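Long-range contacts in endoribonuclease L-PSP/chorismate mutase-like domain-containing protein (Shewanella oneidensis, PDB 2OTM), which is of unknown function but belongs to the YjgF/L-PSP family, whose relatives are typically trimers with small-molecule-binding clefts between subunits, some of which act as imine deaminases: residues N4-R9 against E86-K91; Y66-L71 against S144-Y149; E97-V102 against P138-N143; I107-A112 against R132-N137. All coordinates share one frame; numbering follows the deposited sequence. Where two conformers were deposited one is given.

Interaction 1 (N4-R9 against E86-K91); sequences NTPESR and ELSRIK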
loop_
_atom_site.group_PDB
_atom_site.type_symbol
_atom_site.label_atom_id
_atom_site.label_comp_id
_atom_site.label_asym_id
_atom_site.label_seq_id
_atom_site.Cartn_x
_atom_site.Cartn_y
_atom_site.Cartn_z
ATOM N N ASN B 4 13.277 23.388 20.151
ATOM C CA ASN B 4 13.777 22.377 19.234
ATOM C C ASN B 4 12.605 21.681 18.581
ATOM O O ASN B 4 12.364 20.482 18.806
ATOM C CB ASN B 4 14.635 21.400 20.017
ATOM C CG ASN B 4 15.715 22.107 20.792
ATOM O OD1 ASN B 4 16.643 22.659 20.193
ATOM N ND2 ASN B 4 15.572 22.161 22.132
ATOM N N THR B 5 11.892 22.451 17.769
ATOM C CA THR B 5 10.726 21.978 17.056
ATOM C C THR B 5 11.181 21.472 15.685
ATOM O O THR B 5 12.268 21.825 15.214
ATOM C CB THR B 5 9.741 23.123 16.818
ATOM O OG1 THR B 5 10.425 24.165 16.117
ATOM C CG2 THR B 5 9.120 23.685 18.150
ATOM N N PRO B 6 10.337 20.676 15.008
ATOM C CA PRO B 6 10.648 20.297 13.624
ATOM C C PRO B 6 10.820 21.541 12.730
ATOM O O PRO B 6 11.708 21.607 11.881
ATOM C CB PRO B 6 9.424 19.456 13.216
ATOM C CG PRO B 6 8.927 18.915 14.527
ATOM C CD PRO B 6 9.079 20.079 15.465
ATOM N N GLU B 7 10.009 22.548 12.982
ATOM C CA GLU B 7 10.122 23.799 12.265
ATOM C C GLU B 7 11.519 24.410 12.424
ATOM O O GLU B 7 12.085 24.874 11.438
ATOM C CB GLU B 7 9.049 24.779 12.709
ATOM C CG GLU B 7 7.628 24.447 12.264
ATOM C CD GLU B 7 6.857 23.494 13.190
ATOM O OE1 GLU B 7 7.447 22.879 14.112
ATOM O OE2 GLU B 7 5.629 23.354 12.949
ATOM N N SER B 8 12.093 24.397 13.637
ATOM C CA SER B 8 13.441 24.975 13.821
ATOM C C SER B 8 14.492 24.178 13.051
ATOM O O SER B 8 15.475 24.746 12.531
ATOM C CB SER B 8 13.801 25.092 15.308
ATOM O OG SER B 8 13.947 23.821 15.902
ATOM N N ARG B 9 14.286 22.866 12.952
ATOM C CA ARG B 9 15.222 22.009 12.234
ATOM C C ARG B 9 15.160 22.237 10.725
ATOM O O ARG B 9 16.191 22.160 10.028
ATOM C CB ARG B 9 14.965 20.564 12.561
ATOM C CG ARG B 9 15.285 20.210 14.009
ATOM C CD ARG B 9 14.994 18.748 14.263
ATOM N NE ARG B 9 14.909 18.450 15.685
ATOM C CZ ARG B 9 13.805 18.151 16.377
ATOM N NH1 ARG B 9 12.611 18.054 15.802
ATOM N NH2 ARG B 9 13.913 17.917 17.686
ATOM N N GLU B 86 1.197 22.855 14.267
ATOM C CA GLU B 86 2.511 22.802 14.864
ATOM C C GLU B 86 2.967 21.379 14.682
ATOM O O GLU B 86 2.310 20.459 15.145
ATOM C CB GLU B 86 2.422 23.156 16.348
ATOM C CG GLU B 86 2.154 24.634 16.632
ATOM C CD GLU B 86 3.347 25.524 16.306
ATOM O OE1 GLU B 86 4.514 25.077 16.434
ATOM O OE2 GLU B 86 3.120 26.683 15.908
ATOM N N LEU B 87 4.098 21.201 14.007
ATOM C CA LEU B 87 4.630 19.873 13.747
ATOM C C LEU B 87 5.056 19.170 15.045
ATOM O O LEU B 87 5.194 17.957 15.061
ATOM C CB LEU B 87 5.786 19.954 12.752
ATOM C CG LEU B 87 5.422 20.262 11.287
ATOM C CD1 LEU B 87 6.669 20.524 10.472
ATOM C CD2 LEU B 87 4.597 19.127 10.651
ATOM N N SER B 88 5.260 19.934 16.128
ATOM C CA SER B 88 5.472 19.339 17.462
ATOM C C SER B 88 4.330 18.468 17.943
ATOM O O SER B 88 4.481 17.675 18.856
ATOM C CB SER B 88 5.656 20.450 18.501
ATOM O OG SER B 88 6.847 21.145 18.242
ATOM N N ARG B 89 3.161 18.677 17.367
ATOM C CA ARG B 89 1.963 17.900 17.711
ATOM C C ARG B 89 2.011 16.454 17.213
ATOM O O ARG B 89 1.251 15.583 17.674
ATOM C CB ARG B 89 0.717 18.614 17.217
ATOM C CG ARG B 89 0.517 19.981 17.911
ATOM C CD ARG B 89 -0.657 20.804 17.392
ATOM N NE ARG B 89 -0.704 22.050 18.176
ATOM C CZ ARG B 89 -1.102 23.252 17.750
ATOM N NH1 ARG B 89 -1.565 23.438 16.529
ATOM N NH2 ARG B 89 -1.053 24.292 18.584
ATOM N N ILE B 90 2.915 16.184 16.295
ATOM C CA ILE B 90 3.087 14.808 15.795
ATOM C C ILE B 90 3.863 13.965 16.800
ATOM O O ILE B 90 5.015 14.278 17.138
ATOM C CB ILE B 90 3.750 14.822 14.413
ATOM C CG1 ILE B 90 2.770 15.425 13.391
ATOM C CG2 ILE B 90 4.224 13.363 13.966
ATOM C CD1 ILE B 90 3.385 15.868 12.126
ATOM N N LYS B 91 3.229 12.916 17.319
ATOM C CA LYS B 91 3.912 11.980 18.211
ATOM C C LYS B 91 4.955 11.147 17.476
ATOM O O LYS B 91 6.033 10.917 17.984
ATOM C CB LYS B 91 2.911 11.046 18.863
ATOM C CG LYS B 91 2.014 11.762 19.845
ATOM C CD LYS B 91 1.113 10.777 20.591
ATOM C CE LYS B 91 0.262 11.518 21.634
ATOM N NZ LYS B 91 -0.371 10.597 22.610
HETATM O O HOH W 1 5.898 22.741 16.308
#

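Interaction 2 (Y66-L71 against S144-Y149); sequences YAACRL and SLCLVY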
loop_
_atom_site.group_PDB
_atom_site.type_symbol
_atom_site.label_atom_id
_atom_site.label_comp_id
_atom_site.label_asym_id
_atom_site.label_seq_id
_atom_site.Cartn_x
_atom_site.Cartn_y
_atom_site.Cartn_z
ATOM N N TYR B 66 17.303 10.423 -4.960
ATOM C CA TYR B 66 17.394 10.751 -3.527
ATOM C C TYR B 66 16.876 12.171 -3.280
ATOM O O TYR B 66 16.055 12.417 -2.407
ATOM C CB TYR B 66 18.842 10.648 -3.079
ATOM C CG TYR B 66 19.077 10.932 -1.618
ATOM C CD1 TYR B 66 19.138 12.228 -1.146
ATOM C CD2 TYR B 66 19.239 9.895 -0.698
ATOM C CE1 TYR B 66 19.354 12.498 0.227
ATOM C CE2 TYR B 66 19.473 10.167 0.661
ATOM C CZ TYR B 66 19.515 11.461 1.107
ATOM O OH TYR B 66 19.702 11.715 2.457
ATOM N N ALA B 67 17.366 13.097 -4.083
ATOM C CA ALA B 67 16.950 14.515 -4.004
ATOM C C ALA B 67 15.451 14.639 -4.272
ATOM O O ALA B 67 14.738 15.427 -3.596
ATOM C CB ALA B 67 17.761 15.331 -4.995
ATOM N N ALA B 68 14.947 13.832 -5.222
ATOM C CA ALA B 68 13.530 13.868 -5.543
ATOM C C ALA B 68 12.665 13.389 -4.390
ATOM O O ALA B 68 11.661 14.001 -4.064
ATOM C CB ALA B 68 13.247 13.025 -6.765
ATOM N N CYS B 69 13.062 12.299 -3.755
ATOM C CA CYS B 69 12.290 11.780 -2.624
ATOM C C CYS B 69 12.360 12.690 -1.425
ATOM O O CYS B 69 11.396 12.783 -0.636
ATOM C CB CYS B 69 12.760 10.400 -2.258
ATOM S SG CYS B 69 12.378 9.161 -3.544
ATOM N N ARG B 70 13.496 13.358 -1.278
ATOM C CA ARG B 70 13.647 14.381 -0.237
ATOM C C ARG B 70 12.659 15.529 -0.488
ATOM O O ARG B 70 11.977 15.985 0.440
ATOM C CB ARG B 70 15.100 14.867 -0.192
ATOM C CG ARG B 70 15.426 15.909 0.871
ATOM C CD ARG B 70 16.923 16.275 0.828
ATOM N NE ARG B 70 17.260 17.418 1.706
ATOM C CZ ARG B 70 17.623 17.331 2.993
ATOM N NH1 ARG B 70 17.702 16.171 3.615
ATOM N NH2 ARG B 70 17.906 18.427 3.673
ATOM N N LEU B 71 12.572 16.011 -1.725
ATOM C CA LEU B 71 11.688 17.123 -2.048
ATOM C C LEU B 71 10.209 16.728 -1.906
ATOM O O LEU B 71 9.401 17.505 -1.387
ATOM C CB LEU B 71 11.976 17.655 -3.448
ATOM C CG LEU B 71 11.249 18.900 -3.915
ATOM C CD1 LEU B 71 11.365 20.080 -2.923
ATOM C CD2 LEU B 71 11.724 19.247 -5.338
ATOM N N SER B 144 5.649 11.909 -12.824
ATOM C CA SER B 144 6.545 12.150 -11.716
ATOM C C SER B 144 7.536 11.009 -11.536
ATOM O O SER B 144 7.221 9.844 -11.726
ATOM C CB SER B 144 5.756 12.339 -10.424
ATOM O OG SER B 144 6.586 12.766 -9.340
ATOM N N LEU B 145 8.759 11.331 -11.139
ATOM C CA LEU B 145 9.718 10.289 -10.794
ATOM C C LEU B 145 9.288 9.536 -9.537
ATOM O O LEU B 145 9.548 8.340 -9.407
ATOM C CB LEU B 145 11.087 10.891 -10.589
ATOM C CG LEU B 145 12.181 9.980 -10.069
ATOM C CD1 LEU B 145 12.474 8.877 -11.096
ATOM C CD2 LEU B 145 13.359 10.877 -9.838
ATOM N N CYS B 146 8.620 10.229 -8.619
ATOM C CA CYS B 146 8.266 9.612 -7.369
ATOM C C CYS B 146 7.018 10.183 -6.738
ATOM O O CYS B 146 6.546 11.272 -7.093
ATOM C CB CYS B 146 9.427 9.724 -6.377
ATOM S SG CYS B 146 9.818 11.417 -5.815
ATOM N N LEU B 147 6.502 9.420 -5.795
ATOM C CA LEU B 147 5.369 9.833 -4.985
ATOM C C LEU B 147 5.612 9.355 -3.559
ATOM O O LEU B 147 6.023 8.193 -3.341
ATOM C CB LEU B 147 4.130 9.186 -5.602
ATOM C CG LEU B 147 2.696 9.648 -5.528
ATOM C CD1 LEU B 147 2.501 11.101 -5.906
ATOM C CD2 LEU B 147 1.909 8.714 -6.474
ATOM N N VAL B 148 5.288 10.199 -2.580
ATOM C CA VAL B 148 5.519 9.878 -1.184
ATOM C C VAL B 148 4.213 10.034 -0.410
ATOM O O VAL B 148 3.438 10.967 -0.660
ATOM C CB VAL B 148 6.651 10.808 -0.600
ATOM C CG1 VAL B 148 6.655 10.814 0.897
ATOM C CG2 VAL B 148 8.022 10.377 -1.176
ATOM N N TYR B 149 3.982 9.107 0.521
ATOM C CA TYR B 149 2.856 9.126 1.430
ATOM C C TYR B 149 3.398 8.976 2.847
ATOM O O TYR B 149 4.232 8.111 3.112
ATOM C CB TYR B 149 1.920 7.944 1.172
ATOM C CG TYR B 149 1.290 7.919 -0.186
ATOM C CD1 TYR B 149 1.991 7.488 -1.306
ATOM C CD2 TYR B 149 -0.040 8.264 -0.345
ATOM C CE1 TYR B 149 1.387 7.461 -2.568
ATOM C CE2 TYR B 149 -0.662 8.254 -1.610
ATOM C CZ TYR B 149 0.071 7.850 -2.717
ATOM O OH TYR B 149 -0.561 7.813 -3.935
#

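Interaction 3 (E97-V102 against P138-N143); sequences EGVLNV and PVMPLN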
loop_
_atom_site.group_PDB
_atom_site.type_symbol
_atom_site.label_atom_id
_atom_site.label_comp_id
_atom_site.label_asym_id
_atom_site.label_seq_id
_atom_site.Cartn_x
_atom_site.Cartn_y
_atom_site.Cartn_z
ATOM N N GLU B 97 5.505 5.509 2.840
ATOM C CA GLU B 97 5.269 4.623 1.690
ATOM C C GLU B 97 5.615 5.425 0.438
ATOM O O GLU B 97 5.078 6.502 0.206
ATOM C CB GLU B 97 3.854 4.005 1.688
ATOM C CG GLU B 97 3.554 3.251 3.021
ATOM C CD GLU B 97 2.207 2.573 3.143
ATOM O OE1 GLU B 97 1.309 2.719 2.272
ATOM O OE2 GLU B 97 2.039 1.874 4.168
ATOM N N GLY B 98 6.549 4.904 -0.352
ATOM C CA GLY B 98 7.067 5.597 -1.524
ATOM C C GLY B 98 6.974 4.771 -2.781
ATOM O O GLY B 98 7.185 3.560 -2.736
ATOM N N VAL B 99 6.686 5.442 -3.892
ATOM C CA VAL B 99 6.617 4.856 -5.210
ATOM C C VAL B 99 7.595 5.594 -6.112
ATOM O O VAL B 99 7.640 6.846 -6.098
ATOM C CB VAL B 99 5.217 5.028 -5.871
ATOM C CG1 VAL B 99 5.128 4.198 -7.125
ATOM C CG2 VAL B 99 4.077 4.665 -4.913
ATOM N N LEU B 100 8.335 4.833 -6.900
ATOM C CA LEU B 100 9.247 5.376 -7.903
ATOM C C LEU B 100 9.025 4.736 -9.236
ATOM O O LEU B 100 8.677 3.565 -9.313
ATOM C CB LEU B 100 10.713 5.163 -7.487
ATOM C CG LEU B 100 11.159 5.937 -6.228
ATOM C CD1 LEU B 100 11.158 5.062 -4.998
ATOM C CD2 LEU B 100 12.526 6.557 -6.403
ATOM N N ASN B 101 9.291 5.484 -10.304
ATOM C CA ASN B 101 9.377 4.885 -11.636
ATOM C C ASN B 101 10.847 4.565 -11.877
ATOM O O ASN B 101 11.681 5.480 -11.829
ATOM C CB ASN B 101 8.877 5.858 -12.710
ATOM C CG ASN B 101 8.790 5.207 -14.077
ATOM O OD1 ASN B 101 9.175 4.037 -14.255
ATOM N ND2 ASN B 101 8.302 5.955 -15.048
ATOM N N VAL B 102 11.158 3.266 -12.085
ATOM C CA VAL B 102 12.544 2.778 -12.084
ATOM C C VAL B 102 12.764 1.914 -13.329
ATOM O O VAL B 102 11.962 1.045 -13.663
ATOM C CB VAL B 102 12.860 1.970 -10.768
ATOM C CG1 VAL B 102 14.318 1.510 -10.725
ATOM C CG2 VAL B 102 12.547 2.823 -9.542
ATOM N N PRO B 138 5.256 1.423 -13.357
ATOM C CA PRO B 138 5.730 1.797 -14.698
ATOM C C PRO B 138 5.230 3.141 -15.190
ATOM O O PRO B 138 5.852 3.757 -16.085
ATOM C CB PRO B 138 5.184 0.692 -15.581
ATOM C CG PRO B 138 4.034 0.136 -14.846
ATOM C CD PRO B 138 4.257 0.361 -13.400
ATOM N N VAL B 139 4.100 3.577 -14.656
ATOM C CA VAL B 139 3.460 4.829 -15.111
ATOM C C VAL B 139 3.072 5.606 -13.870
ATOM O O VAL B 139 2.493 5.039 -12.935
ATOM C CB VAL B 139 2.181 4.546 -16.003
ATOM C CG1 VAL B 139 1.492 5.877 -16.344
ATOM C CG2 VAL B 139 2.538 3.733 -17.260
HETATM N N MSE B 140 3.364 6.891 -13.869
HETATM C CA MSE B 140 3.167 7.737 -12.688
HETATM C C MSE B 140 2.279 8.932 -12.995
HETATM O O MSE B 140 2.340 9.467 -14.091
HETATM C CB MSE B 140 4.528 8.261 -12.180
HETATM C CG MSE B 140 5.512 7.214 -11.830
HETATM SE SE MSE B 140 5.060 6.291 -10.182
HETATM C CE MSE B 140 5.639 7.694 -8.944
ATOM N N PRO B 141 1.556 9.441 -11.984
ATOM C CA PRO B 141 0.758 10.635 -12.245
ATOM C C PRO B 141 1.701 11.766 -12.584
ATOM O O PRO B 141 2.767 11.859 -11.952
ATOM C CB PRO B 141 0.041 10.879 -10.909
ATOM C CG PRO B 141 0.125 9.562 -10.169
ATOM C CD PRO B 141 1.485 9.061 -10.568
ATOM N N LEU B 142 1.356 12.552 -13.601
ATOM C CA LEU B 142 2.154 13.680 -14.065
ATOM C C LEU B 142 3.548 13.253 -14.556
ATOM O O LEU B 142 4.424 14.095 -14.691
ATOM C CB LEU B 142 2.286 14.756 -12.954
ATOM C CG LEU B 142 0.991 15.330 -12.314
ATOM C CD1 LEU B 142 1.292 16.343 -11.217
ATOM C CD2 LEU B 142 0.138 15.983 -13.361
ATOM N N ASN B 143 3.749 11.959 -14.815
ATOM C CA ASN B 143 5.067 11.438 -15.127
ATOM C C ASN B 143 6.105 11.758 -14.069
ATOM O O ASN B 143 7.320 11.834 -14.371
ATOM C CB ASN B 143 5.526 11.928 -16.496
ATOM C CG ASN B 143 6.747 11.193 -17.013
ATOM O OD1 ASN B 143 6.951 9.991 -16.751
ATOM N ND2 ASN B 143 7.582 11.917 -17.765
HETATM O O HOH W 2 7.409 8.642 -14.267
HETATM O O HOH W 3 8.021 2.582 -16.986
#

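Interaction 4 (I107-A112 against R132-N137); sequences IEHPKA and RMIWTN. With ACT (acetate ion), chain I.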
loop_
_atom_site.group_PDB
_atom_site.type_symbol
_atom_site.label_atom_id
_atom_site.label_comp_id
_atom_site.label_asym_id
_atom_site.label_seq_id
_atom_site.Cartn_x
_atom_site.Cartn_y
_atom_site.Cartn_z
ATOM N N ILE B 107 18.452 -1.233 -9.545
ATOM C CA ILE B 107 17.720 -1.718 -8.345
ATOM C C ILE B 107 18.135 -0.928 -7.099
ATOM O O ILE B 107 17.959 -1.412 -5.955
ATOM C CB ILE B 107 17.906 -3.259 -8.092
ATOM C CG1 ILE B 107 19.395 -3.581 -7.832
ATOM C CG2 ILE B 107 17.349 -4.067 -9.261
ATOM C CD1 ILE B 107 19.674 -4.956 -7.167
ATOM N N GLU B 108 18.691 0.278 -7.302
ATOM C CA GLU B 108 19.152 1.101 -6.193
ATOM C C GLU B 108 18.112 2.068 -5.750
ATOM O O GLU B 108 18.426 3.028 -5.070
ATOM C CB GLU B 108 20.415 1.899 -6.562
ATOM C CG GLU B 108 21.594 1.052 -6.894
ATOM C CD GLU B 108 22.005 0.127 -5.769
ATOM O OE1 GLU B 108 21.907 0.525 -4.583
ATOM O OE2 GLU B 108 22.425 -1.014 -6.079
ATOM N N HIS B 109 16.847 1.791 -6.053
ATOM C CA HIS B 109 15.779 2.663 -5.612
ATOM C C HIS B 109 15.632 2.746 -4.118
ATOM O O HIS B 109 15.195 3.753 -3.617
ATOM C CB HIS B 109 14.432 2.362 -6.335
ATOM C CG HIS B 109 13.970 0.939 -6.250
ATOM N ND1 HIS B 109 14.682 -0.110 -6.790
ATOM C CD2 HIS B 109 12.860 0.400 -5.701
ATOM C CE1 HIS B 109 14.042 -1.240 -6.551
ATOM N NE2 HIS B 109 12.936 -0.952 -5.884
ATOM N N PRO B 110 15.969 1.677 -3.364
ATOM C CA PRO B 110 15.931 1.937 -1.924
ATOM C C PRO B 110 16.834 3.095 -1.483
ATOM O O PRO B 110 16.542 3.759 -0.529
ATOM C CB PRO B 110 16.404 0.600 -1.321
ATOM C CG PRO B 110 16.002 -0.400 -2.382
ATOM C CD PRO B 110 16.291 0.272 -3.664
ATOM N N LYS B 111 17.951 3.299 -2.173
ATOM C CA LYS B 111 18.843 4.397 -1.849
ATOM C C LYS B 111 18.194 5.728 -2.184
ATOM O O LYS B 111 18.350 6.667 -1.427
ATOM C CB LYS B 111 20.163 4.275 -2.609
ATOM C CG LYS B 111 20.976 3.066 -2.222
ATOM N N ALA B 112 17.413 5.781 -3.268
ATOM C CA ALA B 112 16.635 6.964 -3.602
ATOM C C ALA B 112 15.602 7.265 -2.530
ATOM O O ALA B 112 15.498 8.394 -2.083
ATOM C CB ALA B 112 15.935 6.827 -4.987
ATOM N N ARG B 132 8.721 1.325 6.568
ATOM C CA ARG B 132 8.453 1.823 5.235
ATOM C C ARG B 132 8.126 0.732 4.242
ATOM O O ARG B 132 8.475 -0.457 4.460
ATOM C CB ARG B 132 9.607 2.718 4.737
ATOM C CG ARG B 132 10.660 2.060 3.897
ATOM C CD ARG B 132 11.714 3.096 3.491
ATOM N NE ARG B 132 12.692 2.463 2.636
ATOM C CZ ARG B 132 13.871 2.966 2.294
ATOM N NH1 ARG B 132 14.264 4.157 2.706
ATOM N NH2 ARG B 132 14.646 2.252 1.502
HETATM N N MSE B 133 7.390 1.158 3.209
HETATM C CA MSE B 133 7.078 0.345 2.034
HETATM C C MSE B 133 7.653 1.033 0.822
HETATM O O MSE B 133 7.727 2.271 0.735
HETATM C CB MSE B 133 5.555 0.201 1.842
HETATM C CG MSE B 133 4.812 -0.329 3.028
HETATM SE SE MSE B 133 2.946 -0.827 2.519
HETATM C CE MSE B 133 3.208 -2.467 1.558
ATOM N N ILE B 134 8.056 0.234 -0.156
ATOM C CA ILE B 134 8.594 0.800 -1.371
ATOM C C ILE B 134 7.989 0.036 -2.545
ATOM O O ILE B 134 7.806 -1.186 -2.471
ATOM C CB ILE B 134 10.137 0.696 -1.408
ATOM C CG1 ILE B 134 10.664 1.505 -2.575
ATOM C CG2 ILE B 134 10.568 -0.807 -1.528
ATOM C CD1 ILE B 134 12.183 1.837 -2.502
ATOM N N TRP B 135 7.627 0.774 -3.600
ATOM C CA TRP B 135 7.123 0.155 -4.836
ATOM C C TRP B 135 7.759 0.832 -6.044
ATOM O O TRP B 135 8.176 1.975 -5.961
ATOM C CB TRP B 135 5.603 0.342 -5.018
ATOM C CG TRP B 135 4.696 -0.247 -3.972
ATOM C CD1 TRP B 135 4.242 -1.531 -3.861
ATOM C CD2 TRP B 135 4.127 0.473 -2.896
ATOM N NE1 TRP B 135 3.386 -1.652 -2.772
ATOM C CE2 TRP B 135 3.313 -0.431 -2.158
ATOM C CE3 TRP B 135 4.229 1.796 -2.480
ATOM C CZ2 TRP B 135 2.585 -0.032 -1.063
ATOM C CZ3 TRP B 135 3.511 2.192 -1.387
ATOM C CH2 TRP B 135 2.701 1.276 -0.678
ATOM N N THR B 136 7.847 0.085 -7.148
ATOM C CA THR B 136 8.097 0.680 -8.410
ATOM C C THR B 136 6.854 0.510 -9.255
ATOM O O THR B 136 6.239 -0.576 -9.280
ATOM C CB THR B 136 9.336 0.082 -9.125
ATOM O OG1 THR B 136 9.140 -1.318 -9.326
ATOM C CG2 THR B 136 10.593 0.306 -8.267
ATOM N N ASN B 137 6.505 1.549 -9.996
ATOM C CA ASN B 137 5.371 1.472 -10.918
ATOM C C ASN B 137 5.800 1.995 -12.274
ATOM O O ASN B 137 6.633 2.917 -12.352
ATOM C CB ASN B 137 4.216 2.371 -10.464
ATOM C CG ASN B 137 3.447 1.873 -9.236
ATOM O OD1 ASN B 137 2.536 2.589 -8.802
ATOM N ND2 ASN B 137 3.780 0.691 -8.666
HETATM C C ACT I . 13.010 -1.017 1.260
HETATM O O ACT I . 12.104 -0.362 1.879
HETATM O OXT ACT I . 13.972 -0.369 0.760
HETATM C CH3 ACT I . 12.983 -2.515 1.102
#

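Interaction 1 (N4-R9 against E86-K91)
Glu7 reaches over from the first helix, 6-12, to Leu87 at the start of the 3-10 turn 87-89. A bend at chi2 (86°) swings its carboxylate across the base of the leucine, where Glu7 OE2 takes the N-H of Leu87 on its syn lone pair at 2.8 Å. The bond is almost straight, 174° at the hydrogen. The same oxygen lies against aliphatic carbon, with Leu87 CB 3.4 Å from Glu7 OE2. The other oxygen, OE1, receives a proton from a water that also donates to Glu86 OE1 and accepts the N-H of Ser88. Two carboxylates thus come near each other, Glu7 OE2 to Glu86 OE1 at 4.0 Å; Lys81, in a salt bridge with Glu7 OE2, probably offsets their charge. In this YjgF-like domain the contact fastens the N-terminal helix to the loop between helix 62-84 and strand 92-100. Pro6 runs obliquely across Leu87, its CB 3.7 Å from Leu87 CB, and both pack on Phe124 of helix 109-124. Thr5 caps the first helix by accepting Ser8 N at its OG1 (3.0 Å), while its methyl CG2 faces Ser88 OG at 3.4 Å.

Interaction 2 (Y66-L71 against S144-Y149)
Chi1 of 67° places Cys146 SG between its own backbone N and carbonyl carbon, from where it projects off the strand at the helix backbone between Ala68 and Cys69. Cys69 has the opposite turn, chi1 -68°, with SG beside its backbone N and swung toward the sheet. The two sulfurs therefore end as neighbours, Cys69 SG 4.1 Å from Cys146 SG, in van der Waals contact and far too distant for a disulfide. Cys146 SG also rests 3.6 Å from Ala68 O and has the methyl of Ala68 beside it, Ala68 CB to Cys146 SG 3.9 Å. That methyl is shared: Leu145 brings its CD2 branch to 3.8 Å from Ala68 CB. Farther along the strand Val148 makes a looser touch, its CG2 4.2 Å from Cys69 O. No hydrogen bond crosses between the segments, and the small residues Ala68, Cys69 and Cys146 probably allow the axes of helix 66-71 and strand 146-149 to approach to 8.2 Å. Just before the strand, Ser144 OG gives its proton to Cys146 O at 2.7 Å. On its flank turned from this strand, helix 62-84 is tied to helix 109-124, Tyr66 OH bonding Asp118 and Arg70 pairing with Glu122. On the far side of the sheet, Tyr149 OH makes a weak hydrogen bond to Ile134 N of the second subunit. Helix 66-71 runs at 39° to strand 146-149, and apolar side chains fill the seam: the helix-on-sheet layer of the chorismate mutase-like alpha+beta fold, here in its buried core.

Interaction 3 (E97-V102 against P138-N143)
Val99 and Met140, the latter present as selenomethionine, form the tight half of this contact, their side chains sliding past each other in opposite directions. Bends at chi2 (-73°) and chi3 (-77°) curl the Met140 chain so that it folds over the end of strand 92-100. Its selenium meets one branch of the valine, Met140 SE to Val99 CG1 3.7 Å, and its methyl CE comes to 3.6 Å from Val99 O. Nearer the backbone, Met140 CG lies 3.7 Å from Asn101 CB, and Leu147 of strand 146-153 lines another part of the same side chain. The half around the Asn101 amide is looser and wet. With chi1 at -173°, Asn101 points its amide away from its own N and toward the Pro138 carbonyl, and two waters fill in between the segments. One donates to Pro138 O at 2.6 Å and only weakly, at 3.3 Å, to Asn101 OD1. The other accepts from Asn101 ND2 at 2.9 Å and links it to Asn143, a bridge left doubtful by the two conformers of that residue. The firmer partner of Asn101 OD1 is Gln55, whose hydrogen bond probably steadies the amide. Residues 138-143 also face the second subunit: Val139 O accepts from Thr136 OG1 of the second subunit, and Pro141 packs on His109 of that subunit. The contact belongs to the connection that leads from strand 131-136 past the end of strand 92-100 to strand 146-153, and so to the intersubunit surface of the YjgF-type trimer.

Interaction 4 (I107-A112 against R132-N137)
Arg132 and Pro110 join the last strand and the helix of the beta-alpha-beta unit formed by strand 92-100, helix 109-124 and strand 131-136. The arginine leaves its CB at an unusual chi1 of 95° and then runs extended from CG to NE. An acetate ion, probably from the crystallisation liquor, lies beside it; Arg132 CG passes 3.5 Å from acetate O. Arg132 NE donates to acetate O at 3.0 Å along a nearly straight line (169°). Arg132 NH2 donates to acetate OXT at 2.8 Å, and the anion is gripped by two parallel bonds at the edge of the guanidinium. Arg132 NH2 also bonds Pro110 O at 3.2 Å; this bond is more bent, 140° at the hydrogen, and Pro110 O lies out of the guanidinium plane. NH1, the other tip, pairs with Asp114 and Ser117 on helix 109-124, which would restrain the rotation of the guanidinium. The position is consistent with the arginine that binds substrate carboxylates in RidA-type relatives, and Tyr27 of the third subunit packs on it. Ile134 CG2 lies against one face of the acetate, 3.7 Å from its carbon C, while Ile134 CD1, on the other branch, comes to 3.6 Å from His109 CD2, reached obliquely. Farther along the strand, Thr136 crosses the histidine at about a right angle. Its methyl CG2 makes a CH-pi contact over one face of the His109 ring, 3.7 Å from the centroid, while Pro110 CD sits over the opposite face.

How the interactions relate
From the N terminus, interaction 1 closes the first loop, bringing helix 6-12 back to the turn after helix 62-84. Interaction 2 opens inside that loop, on helix 62-84, and closes beyond it at strand 146-153, so the two cross without touching. Interaction 3 opens on strand 92-100 and is nested within interaction 2; interaction 4, from helix 109-124 to strand 131-136, is nested within interaction 3. The last three meet in one sheet: probable hydrogen bonds join Leu147 N to Val99 O and Trp135 N to Gly98 O. Cys69 packs on Ala112, joining the two helices, 62-84 and 109-124, that pack on the sheet. Interaction 1 lies across the chain's centre from interactions 3 and 4, which both reach the second subunit.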